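Local structure of 3',5'-cyclic-nucleotide phosphodiesterase 1 (Saccharomyces cerevisiae, 4OJV) at residues I6-A11 / Q21-K26; G14-G19 / V327-A332; E77-S82 / P336-L341; I323-K328 / S359-G364. The protein belongs to the class II phosphodiesterases of the metallo-hydrolase clan and carries zinc ions within a fold built on two mixed beta sheets. All coordinates share one frame; numbering follows the deposited sequence.

Contact 1: residues I6-A11 / Q21-K26; sequences ITILGA and QCFILK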
# COMPACT_ATOMS: atom_id res chain seq x y z
N ILE A 6 21.65 -5.13 -1.21
CA ILE A 6 20.30 -5.20 -0.66
C ILE A 6 19.65 -3.83 -0.83
O ILE A 6 20.09 -2.86 -0.23
CB ILE A 6 20.28 -5.58 0.83
CG1 ILE A 6 21.03 -6.90 1.09
CG2 ILE A 6 18.84 -5.65 1.33
CD1 ILE A 6 21.03 -7.31 2.55
N THR A 7 18.61 -3.76 -1.66
CA THR A 7 17.86 -2.52 -1.83
C THR A 7 16.69 -2.54 -0.86
O THR A 7 15.85 -3.43 -0.91
CB THR A 7 17.32 -2.36 -3.27
OG1 THR A 7 18.35 -2.65 -4.23
CG2 THR A 7 16.81 -0.95 -3.48
N ILE A 8 16.64 -1.55 0.03
CA ILE A 8 15.55 -1.44 0.99
C ILE A 8 14.40 -0.69 0.33
O ILE A 8 14.44 0.53 0.21
CB ILE A 8 15.99 -0.71 2.28
CG1 ILE A 8 17.30 -1.31 2.82
CG2 ILE A 8 14.87 -0.75 3.31
CD1 ILE A 8 17.20 -2.72 3.32
N LEU A 9 13.39 -1.42 -0.14
CA LEU A 9 12.21 -0.76 -0.70
C LEU A 9 11.26 -0.31 0.39
O LEU A 9 10.65 0.76 0.28
CB LEU A 9 11.48 -1.64 -1.71
CG LEU A 9 12.25 -1.98 -2.98
CD1 LEU A 9 11.35 -2.70 -3.97
CD2 LEU A 9 12.88 -0.76 -3.64
N GLY A 10 11.12 -1.12 1.43
CA GLY A 10 10.23 -0.79 2.52
C GLY A 10 10.70 -1.42 3.81
O GLY A 10 11.08 -2.60 3.84
N ALA A 11 10.71 -0.62 4.87
CA ALA A 11 11.10 -1.09 6.19
C ALA A 11 10.15 -0.60 7.28
O ALA A 11 10.46 -0.64 8.45
CB ALA A 11 12.54 -0.67 6.51
N GLN A 21 7.18 -3.83 4.38
CA GLN A 21 8.39 -4.63 4.23
C GLN A 21 8.63 -5.22 2.84
O GLN A 21 7.83 -6.00 2.33
CB GLN A 21 8.40 -5.75 5.25
CG GLN A 21 9.67 -6.59 5.19
CD GLN A 21 10.03 -7.22 6.51
OE1 GLN A 21 10.23 -6.52 7.50
NE2 GLN A 21 10.16 -8.54 6.53
N CYS A 22 9.78 -4.86 2.25
CA CYS A 22 10.25 -5.50 1.02
C CYS A 22 11.72 -5.15 0.81
O CYS A 22 12.10 -3.97 0.85
CB CYS A 22 9.45 -5.02 -0.19
SG CYS A 22 10.02 -5.76 -1.75
N PHE A 23 12.54 -6.18 0.56
CA PHE A 23 13.97 -6.00 0.30
C PHE A 23 14.31 -6.67 -1.02
O PHE A 23 13.88 -7.79 -1.26
CB PHE A 23 14.79 -6.62 1.44
CG PHE A 23 14.28 -6.27 2.81
CD1 PHE A 23 14.30 -4.96 3.27
CD2 PHE A 23 13.76 -7.26 3.63
CE1 PHE A 23 13.80 -4.65 4.53
CE2 PHE A 23 13.26 -6.95 4.89
CZ PHE A 23 13.29 -5.65 5.34
N ILE A 24 15.04 -5.98 -1.89
CA ILE A 24 15.52 -6.56 -3.14
C ILE A 24 16.96 -7.03 -2.95
O ILE A 24 17.77 -6.32 -2.36
CB ILE A 24 15.44 -5.53 -4.29
CG1 ILE A 24 14.00 -5.04 -4.50
CG2 ILE A 24 16.05 -6.08 -5.57
CD1 ILE A 24 13.01 -6.12 -4.83
N LEU A 25 17.27 -8.22 -3.47
CA LEU A 25 18.61 -8.78 -3.38
C LEU A 25 19.18 -9.07 -4.76
O LEU A 25 18.46 -9.55 -5.64
CB LEU A 25 18.59 -10.11 -2.63
CG LEU A 25 17.88 -10.20 -1.28
CD1 LEU A 25 17.96 -11.62 -0.73
CD2 LEU A 25 18.47 -9.21 -0.29
N LYS A 26 20.48 -8.82 -4.92
CA LYS A 26 21.22 -9.28 -6.09
C LYS A 26 22.68 -9.44 -5.70
O LYS A 26 23.14 -8.87 -4.71
CB LYS A 26 21.06 -8.32 -7.27
CG LYS A 26 21.65 -6.93 -7.04
CD LYS A 26 21.56 -6.03 -8.27
CE LYS A 26 22.60 -6.34 -9.34
NZ LYS A 26 24.01 -6.10 -8.89
O HOH W 1 19.51 -5.10 -4.65

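Contact 2: residues G14-G19 / V327-A332; sequences GPTEYG and VKSTPA. With SO4 (sulfate ion), chain B.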
# COMPACT_ATOMS: atom_id res chain seq x y z
N GLY A 14 4.28 -0.28 10.01
CA GLY A 14 2.90 0.20 10.17
C GLY A 14 2.80 1.11 11.38
O GLY A 14 3.75 1.25 12.15
N PRO A 15 1.63 1.74 11.60
CA PRO A 15 0.40 1.52 10.85
C PRO A 15 0.24 2.37 9.59
O PRO A 15 -0.72 2.14 8.86
CB PRO A 15 -0.68 1.86 11.87
CG PRO A 15 -0.06 2.92 12.71
CD PRO A 15 1.40 2.55 12.81
N THR A 16 1.14 3.30 9.30
CA THR A 16 1.05 3.96 7.99
C THR A 16 1.32 2.89 6.93
O THR A 16 2.04 1.91 7.16
CB THR A 16 1.97 5.19 7.83
OG1 THR A 16 3.33 4.76 7.71
CG2 THR A 16 1.82 6.17 8.98
N GLU A 17 0.71 3.07 5.76
CA GLU A 17 0.48 1.97 4.85
C GLU A 17 1.46 1.86 3.67
O GLU A 17 1.41 0.88 2.94
CB GLU A 17 -0.97 1.99 4.36
CG GLU A 17 -1.28 3.06 3.31
CD GLU A 17 -1.51 4.47 3.87
OE1 GLU A 17 -1.80 5.34 3.03
OE2 GLU A 17 -1.41 4.70 5.10
N TYR A 18 2.32 2.86 3.48
CA TYR A 18 3.28 2.83 2.37
C TYR A 18 4.67 2.47 2.89
O TYR A 18 5.01 2.74 4.03
CB TYR A 18 3.37 4.18 1.64
CG TYR A 18 2.11 4.77 0.99
CD1 TYR A 18 0.87 4.14 1.05
CD2 TYR A 18 2.18 6.00 0.32
CE1 TYR A 18 -0.25 4.71 0.47
CE2 TYR A 18 1.06 6.57 -0.26
CZ TYR A 18 -0.15 5.93 -0.18
OH TYR A 18 -1.24 6.50 -0.76
N GLY A 19 5.47 1.87 2.03
CA GLY A 19 6.83 1.52 2.38
C GLY A 19 6.92 0.36 3.35
O GLY A 19 7.88 0.29 4.10
N VAL A 327 10.20 -1.11 11.97
CA VAL A 327 9.89 -0.24 13.10
C VAL A 327 8.53 0.41 12.86
O VAL A 327 8.25 0.93 11.78
CB VAL A 327 10.99 0.82 13.34
CG1 VAL A 327 10.59 1.77 14.47
CG2 VAL A 327 12.31 0.14 13.67
N LYS A 328 7.68 0.37 13.88
CA LYS A 328 6.34 0.94 13.78
C LYS A 328 6.33 2.42 14.10
O LYS A 328 7.14 2.91 14.90
CB LYS A 328 5.40 0.19 14.73
CG LYS A 328 5.09 -1.22 14.25
CD LYS A 328 4.14 -1.96 15.18
CE LYS A 328 3.78 -3.35 14.66
NZ LYS A 328 3.01 -3.38 13.38
N SER A 329 5.40 3.16 13.50
CA SER A 329 5.13 4.52 13.97
C SER A 329 4.48 4.46 15.34
O SER A 329 3.89 3.44 15.74
CB SER A 329 4.17 5.28 13.04
OG SER A 329 4.69 5.41 11.75
N THR A 330 4.60 5.55 16.07
CA THR A 330 3.98 5.68 17.37
C THR A 330 3.77 7.18 17.56
O THR A 330 4.52 7.97 17.00
CB THR A 330 4.85 5.05 18.48
OG1 THR A 330 4.21 5.20 19.74
CG2 THR A 330 6.23 5.69 18.54
N PRO A 331 2.71 7.57 18.29
CA PRO A 331 2.50 9.01 18.50
C PRO A 331 3.39 9.56 19.63
O PRO A 331 2.89 10.09 20.63
CB PRO A 331 1.01 9.09 18.85
CG PRO A 331 0.69 7.76 19.44
CD PRO A 331 1.57 6.76 18.76
N ALA A 332 4.70 9.42 19.45
CA ALA A 332 5.71 9.81 20.42
C ALA A 332 6.43 11.08 19.98
O ALA A 332 6.35 11.48 18.82
CB ALA A 332 6.72 8.68 20.61
S SO4 B . 2.22 -6.66 11.94
O1 SO4 B . 1.08 -6.38 11.04
O2 SO4 B . 1.99 -5.97 13.24
O3 SO4 B . 2.38 -8.14 12.14
O4 SO4 B . 3.43 -6.08 11.29
O HOH W 2 3.97 3.60 9.96

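Contact 3: residues E77-S82 / P336-L341; sequences EFFIDS and PRLTIL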
# COMPACT_ATOMS: atom_id res chain seq x y z
N GLU A 77 22.96 9.84 8.89
CA GLU A 77 23.95 9.21 9.74
C GLU A 77 23.45 8.91 11.15
O GLU A 77 23.99 8.03 11.83
CB GLU A 77 25.27 10.01 9.76
CG GLU A 77 25.18 11.40 10.38
CD GLU A 77 24.84 12.50 9.39
OE1 GLU A 77 24.32 12.24 8.29
OE2 GLU A 77 25.11 13.68 9.73
N PHE A 78 22.39 9.60 11.57
CA PHE A 78 21.80 9.35 12.89
C PHE A 78 21.21 7.94 13.02
O PHE A 78 21.06 7.44 14.13
CB PHE A 78 20.71 10.38 13.21
CG PHE A 78 21.19 11.80 13.41
CD1 PHE A 78 22.55 12.14 13.44
CD2 PHE A 78 20.26 12.82 13.58
CE1 PHE A 78 22.96 13.46 13.62
CE2 PHE A 78 20.66 14.14 13.77
CZ PHE A 78 22.01 14.46 13.78
N PHE A 79 20.88 7.32 11.89
CA PHE A 79 20.14 6.05 11.88
C PHE A 79 21.02 4.83 11.68
O PHE A 79 20.53 3.70 11.74
CB PHE A 79 19.07 6.06 10.79
CG PHE A 79 18.02 7.11 10.98
CD1 PHE A 79 18.20 8.40 10.48
CD2 PHE A 79 16.85 6.82 11.67
CE1 PHE A 79 17.23 9.37 10.68
CE2 PHE A 79 15.87 7.78 11.86
CZ PHE A 79 16.06 9.06 11.36
N ILE A 80 22.31 5.04 11.39
CA ILE A 80 23.17 3.95 10.94
C ILE A 80 24.48 3.88 11.70
O ILE A 80 24.95 4.87 12.28
CB ILE A 80 23.42 4.02 9.41
CG1 ILE A 80 24.17 5.31 9.03
CG2 ILE A 80 22.10 3.90 8.63
CD1 ILE A 80 24.54 5.42 7.56
N ASP A 81 25.08 2.70 11.70
CA ASP A 81 26.44 2.52 12.20
C ASP A 81 27.39 3.23 11.23
O ASP A 81 27.20 3.19 10.02
CB ASP A 81 26.76 1.03 12.25
CG ASP A 81 28.13 0.76 12.80
OD1 ASP A 81 28.27 0.78 14.04
OD2 ASP A 81 29.04 0.53 11.99
N SER A 82 28.42 3.87 11.78
CA SER A 82 29.33 4.68 10.97
C SER A 82 30.12 3.89 9.92
O SER A 82 30.65 4.48 8.98
CB SER A 82 30.30 5.45 11.86
OG SER A 82 31.15 4.56 12.55
N PRO A 336 10.85 6.67 16.75
CA PRO A 336 11.15 5.43 17.47
C PRO A 336 12.34 4.68 16.89
O PRO A 336 12.94 3.89 17.59
CB PRO A 336 9.86 4.62 17.30
CG PRO A 336 9.21 5.17 16.08
CD PRO A 336 9.52 6.64 16.12
N ARG A 337 12.69 4.94 15.63
CA ARG A 337 13.89 4.31 15.08
C ARG A 337 15.13 4.77 15.84
O ARG A 337 16.05 3.98 16.07
CB ARG A 337 14.03 4.62 13.60
CG ARG A 337 12.90 4.02 12.77
CD ARG A 337 12.91 4.49 11.33
NE ARG A 337 12.75 5.94 11.24
CZ ARG A 337 12.88 6.63 10.11
NH1 ARG A 337 13.15 5.99 8.97
NH2 ARG A 337 12.74 7.95 10.12
N LEU A 338 15.16 6.04 16.22
CA LEU A 338 16.28 6.59 16.99
C LEU A 338 16.27 6.04 18.41
O LEU A 338 17.31 5.64 18.93
CB LEU A 338 16.27 8.12 16.96
CG LEU A 338 16.42 8.76 15.58
CD1 LEU A 338 16.28 10.27 15.64
CD2 LEU A 338 17.74 8.36 14.93
N THR A 339 15.10 6.01 19.04
CA THR A 339 14.96 5.45 20.38
C THR A 339 15.43 4.00 20.41
O THR A 339 16.24 3.60 21.26
CB THR A 339 13.50 5.54 20.85
OG1 THR A 339 13.10 6.92 20.83
CG2 THR A 339 13.31 4.93 22.23
N ILE A 340 14.93 3.20 19.47
CA ILE A 340 15.28 1.78 19.37
C ILE A 340 16.77 1.58 19.12
O ILE A 340 17.40 0.72 19.75
CB ILE A 340 14.41 1.10 18.29
CG1 ILE A 340 12.99 0.89 18.83
CG2 ILE A 340 15.02 -0.21 17.80
CD1 ILE A 340 11.93 0.70 17.76
N LEU A 341 17.35 2.38 18.23
CA LEU A 341 18.77 2.26 17.94
C LEU A 341 19.60 2.49 19.21
O LEU A 341 20.52 1.73 19.52
CB LEU A 341 19.19 3.21 16.82
CG LEU A 341 20.62 3.11 16.31
CD1 LEU A 341 20.93 1.72 15.77
CD2 LEU A 341 20.86 4.17 15.25

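Contact 4: residues I323-K328 / S359-G364; sequences IVTHVK and SIALEG. With ZN (zinc ion), chain E; SO4 (sulfate ion), chain B.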
# COMPACT_ATOMS: atom_id res chain seq x y z
N ILE A 323 20.77 -5.15 10.93
CA ILE A 323 19.99 -4.14 10.23
C ILE A 323 18.56 -4.28 10.73
O ILE A 323 17.91 -5.28 10.47
CB ILE A 323 20.06 -4.35 8.70
CG1 ILE A 323 21.52 -4.47 8.21
CG2 ILE A 323 19.29 -3.26 7.96
CD1 ILE A 323 22.40 -3.27 8.49
N VAL A 324 18.09 -3.27 11.46
CA VAL A 324 16.81 -3.33 12.16
C VAL A 324 15.71 -2.86 11.23
O VAL A 324 15.78 -1.78 10.64
CB VAL A 324 16.86 -2.43 13.41
CG1 VAL A 324 15.53 -2.40 14.14
CG2 VAL A 324 17.96 -2.91 14.35
N THR A 325 14.68 -3.69 11.09
CA THR A 325 13.59 -3.45 10.16
C THR A 325 12.26 -3.32 10.88
O THR A 325 12.15 -3.56 12.08
CB THR A 325 13.49 -4.64 9.18
OG1 THR A 325 13.14 -5.81 9.93
CG2 THR A 325 14.82 -4.86 8.46
N HIS A 326 11.22 -2.93 10.13
CA HIS A 326 9.83 -3.06 10.58
C HIS A 326 9.54 -2.25 11.82
O HIS A 326 8.72 -2.63 12.64
CB HIS A 326 9.50 -4.54 10.80
CG HIS A 326 8.03 -4.87 10.74
ND1 HIS A 326 7.22 -4.79 11.82
CD2 HIS A 326 7.25 -5.37 9.70
CE1 HIS A 326 5.98 -5.17 11.47
NE2 HIS A 326 6.00 -5.54 10.19
N VAL A 327 10.20 -1.11 11.97
CA VAL A 327 9.89 -0.24 13.10
C VAL A 327 8.53 0.41 12.86
O VAL A 327 8.25 0.93 11.78
CB VAL A 327 10.99 0.82 13.34
CG1 VAL A 327 10.59 1.77 14.47
CG2 VAL A 327 12.31 0.14 13.67
N LYS A 328 7.68 0.37 13.88
CA LYS A 328 6.34 0.94 13.78
C LYS A 328 6.33 2.42 14.10
O LYS A 328 7.14 2.91 14.90
CB LYS A 328 5.40 0.19 14.73
CG LYS A 328 5.09 -1.22 14.25
CD LYS A 328 4.14 -1.96 15.18
CE LYS A 328 3.78 -3.35 14.66
NZ LYS A 328 3.01 -3.38 13.38
N SER A 359 22.32 -0.86 12.74
CA SER A 359 21.80 0.21 11.90
C SER A 359 20.31 -0.01 11.71
O SER A 359 19.84 -1.14 11.77
CB SER A 359 22.47 0.18 10.51
OG SER A 359 23.87 0.34 10.60
N ILE A 360 19.58 1.06 11.47
CA ILE A 360 18.17 0.96 11.08
C ILE A 360 18.12 0.89 9.56
O ILE A 360 18.80 1.66 8.88
CB ILE A 360 17.35 2.17 11.57
CG1 ILE A 360 17.51 2.40 13.09
CG2 ILE A 360 15.88 2.04 11.17
CD1 ILE A 360 17.01 1.29 13.98
N ALA A 361 17.30 -0.02 9.02
CA ALA A 361 17.03 -0.09 7.58
C ALA A 361 16.31 1.16 7.10
O ALA A 361 15.29 1.54 7.68
CB ALA A 361 16.19 -1.32 7.25
N LEU A 362 16.84 1.78 6.05
CA LEU A 362 16.27 3.01 5.50
C LEU A 362 15.83 2.81 4.07
O LEU A 362 16.65 2.49 3.19
CB LEU A 362 17.28 4.16 5.57
CG LEU A 362 17.74 4.62 6.95
CD1 LEU A 362 18.87 5.64 6.82
CD2 LEU A 362 16.58 5.18 7.75
N GLU A 363 14.55 3.03 3.83
CA GLU A 363 13.98 2.93 2.49
C GLU A 363 14.73 3.82 1.52
O GLU A 363 15.23 4.89 1.90
CB GLU A 363 12.52 3.37 2.52
CG GLU A 363 11.63 2.47 3.33
CD GLU A 363 11.53 2.80 4.81
OE1 GLU A 363 12.32 3.63 5.40
OE2 GLU A 363 10.61 2.17 5.37
N GLY A 364 14.81 3.39 0.27
CA GLY A 364 15.42 4.20 -0.77
C GLY A 364 16.93 4.15 -0.75
O GLY A 364 17.58 5.00 -1.36
ZN ZN E . 4.58 -6.90 9.43
S SO4 B . 2.22 -6.66 11.94
O1 SO4 B . 1.08 -6.38 11.04
O2 SO4 B . 1.99 -5.97 13.24
O3 SO4 B . 2.38 -8.14 12.14
O4 SO4 B . 3.43 -6.08 11.29
O HOH W 3 2.90 -8.01 9.50

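Contact 1: residues I6-A11 / Q21-K26
Thr7 and Ile24 exchange two backbone hydrogen bonds, Thr7 N to Ile24 O and Ile24 N to Thr7 O, each 2.8 Å long, and so form a hydrogen-bonded pair of the antiparallel ladder. Farther along, Leu9 N and Gly10 N converge on one acceptor, Cys22 O. The bond from Gly10 N is 3.1 Å, whereas the one from Leu9 N is bent and weak; Cys22 N answers with a bond to Gly10 O. On the Thr7 side a water sits 2.7 Å from Thr7 OG1 and also donates weakly to Ile24 O.

Packing follows the two faces of the ladder. Ile6, Ile8, Phe23 and Leu25 share one: Ile6 CG1 lies beside Leu25 CD2 at 3.7 Å, and the second torsion of Ile8 (chi2 -67°) folds its CD1 back to meet Phe23 CD1 obliquely at 3.7 Å. This layer rests on Ile239 and Val241 of strand 238-242. On the other face Thr7 and Ile24 lie side by side, CB to CB 3.8 Å, while Leu9, where the chain turns a corner, lays CD1 on Ile24 CG1 at 3.6 Å. Met50 of helix 44-53 touches both Thr7 and Leu9.

Leu9 and Gly10, both facing Cys22, make a classic beta bulge, here in neighbouring antiparallel strands joined by a loop without helix or strand, in a sheet held between a helix and the second sheet as in the metallo-beta-lactamase fold.

Contact 2: residues G14-G19 / V327-A332
Thr16 and Ser329 turn their hydroxyls to the same water: Thr16 OG1 stands between its backbone N and carbonyl carbon (chi1 72°), and Ser329 OG lies on the side of its own backbone N (chi1 -61°). The water is 2.6 Å from Thr16 OG1 and 2.6 Å from Ser329 OG, and it accepts the amide hydrogen of Thr16 as well.

Direct contact centres on Gly14, whose carbonyl belongs to the cis peptide bond with Pro15. Ser329 N donates to Gly14 O over 2.9 Å, approaching 26° out of the carbonyl plane, and Lys328 CA comes to 3.1 Å of Gly14 O in a CA-H...O contact. Pro15 CD packs on Ser329 CB at 3.9 Å. From here the Lys328 chain runs extended until its last torsion, where a bend brings NZ to 2.8 Å from sulfate O2; Gly13 O is a second acceptor for NZ, and His294 also binds the sulfate. Beyond the contact, Glu17 accepts hydrogen bonds from Gly43 and Tyr45 of the second subunit, and Pro15 packs on Tyr115 of that subunit.

The two loops are thus joined by one backbone bond and a shared water, and the lysine they position probably gives the zinc-side pocket a positive charge suited to an anion.

Contact 3: residues E77-S82 / P336-L341
Phe79 meets Leu338 in a CH-pi contact: Leu338 CD2 lies over one face of the ring, 3.8 Å from the centroid and 20° off the normal. The same methyl also touches Phe78, 4.0 Å from Phe78 CB and nearer still to its carbonyl oxygen.

A flat-group contact comes next to it. Phe79 CE2 sits above one face of the Arg337 guanidinium, off toward its rim, 3.6 Å from Arg337 NH2; ring and guanidinium are inclined at 53°, which rules out a parallel stack. A bend at the third torsion of Arg337 brings the guanidinium to the CE2 side of the ring, at a slant, and its charge is met by Asp335 and by the carbonyl of Pro66.

The remaining packing is of a methyl against backbone. Leu341 CD2 lies 3.5 Å from Phe78 O and 3.6 Å from Phe79 O, against the carbonyls of the two aromatic residues. No hydrogen bond joins the two segments, but Phe79 is bonded through its backbone to Ile360 of strand 357-360.

A loop thereby packs across the first turns of helix 336-350, the crossover helix of a beta-alpha-beta unit, and fastens to the outermost strand of that unit's sheet.

Contact 4: residues I323-K328 / S359-G364
Val324 and Ile360 lie on one face of two parallel strands, their side chains meeting at a slant: Ile360 CD1 reaches Val324 CB at 3.8 Å, brought there by a second torsion that folds the ethyl arm back (chi2 -63°). Leu344 of helix 336-350 also touches Val324. On the reverse face Ile323 CG2 presses on Ala361 CB at 3.7 Å, and Thr325 CG2 borders the same methyl more loosely. Between these layers run two nearly straight backbone bonds, Val324 N to Ser359 O and Ala361 N to Val324 O, both 2.8 Å, which fix the parallel register of strands 321-325 and 357-360. Ser359 OG is hydrogen-bonded to the backbone N of Asp81.

Past Val324 the ladder ends. His326 takes up positive backbone torsions (phi 62°), and with CG anti to its backbone N the imidazole reaches the zinc. His326 NE2 binds this ion at 2.1 Å, in company with a water at 2.0 Å from the zinc, a sulfate oxygen whose place is less sure, and Asp132, His133 and Asp244. At the other nitrogen, ND1, Ser281 OG forms a hydrogen bond that helps hold the ring's rotation.

The strand pairing places a metal ligand just beyond the strand's end, and the histidine shares its zinc with two aspartates, whose carboxylates probably offset part of the metal's charge.

From the N terminus, contact 1 closes first, pairing strands 4-8 and 22-27 around a loop without regular structure. That loop contains 14-19, which contact 2 carries to 327-332, so contacts 1 and 2 cross. Contact 3 then links 77-82 to helix 336-350 and crosses both contact 2 and contact 4. Contact 4 pairs the strands flanking that helix and shares Val327 and Lys328 with contact 2, the two meeting at the sulfate. Contact 1 lies in series with contacts 3 and 4, yet Ile8 O to Gly364 N and Ala11 N to Glu363 OE2 join contacts 1 and 4, where the C-terminal chain passes from one sheet to the other.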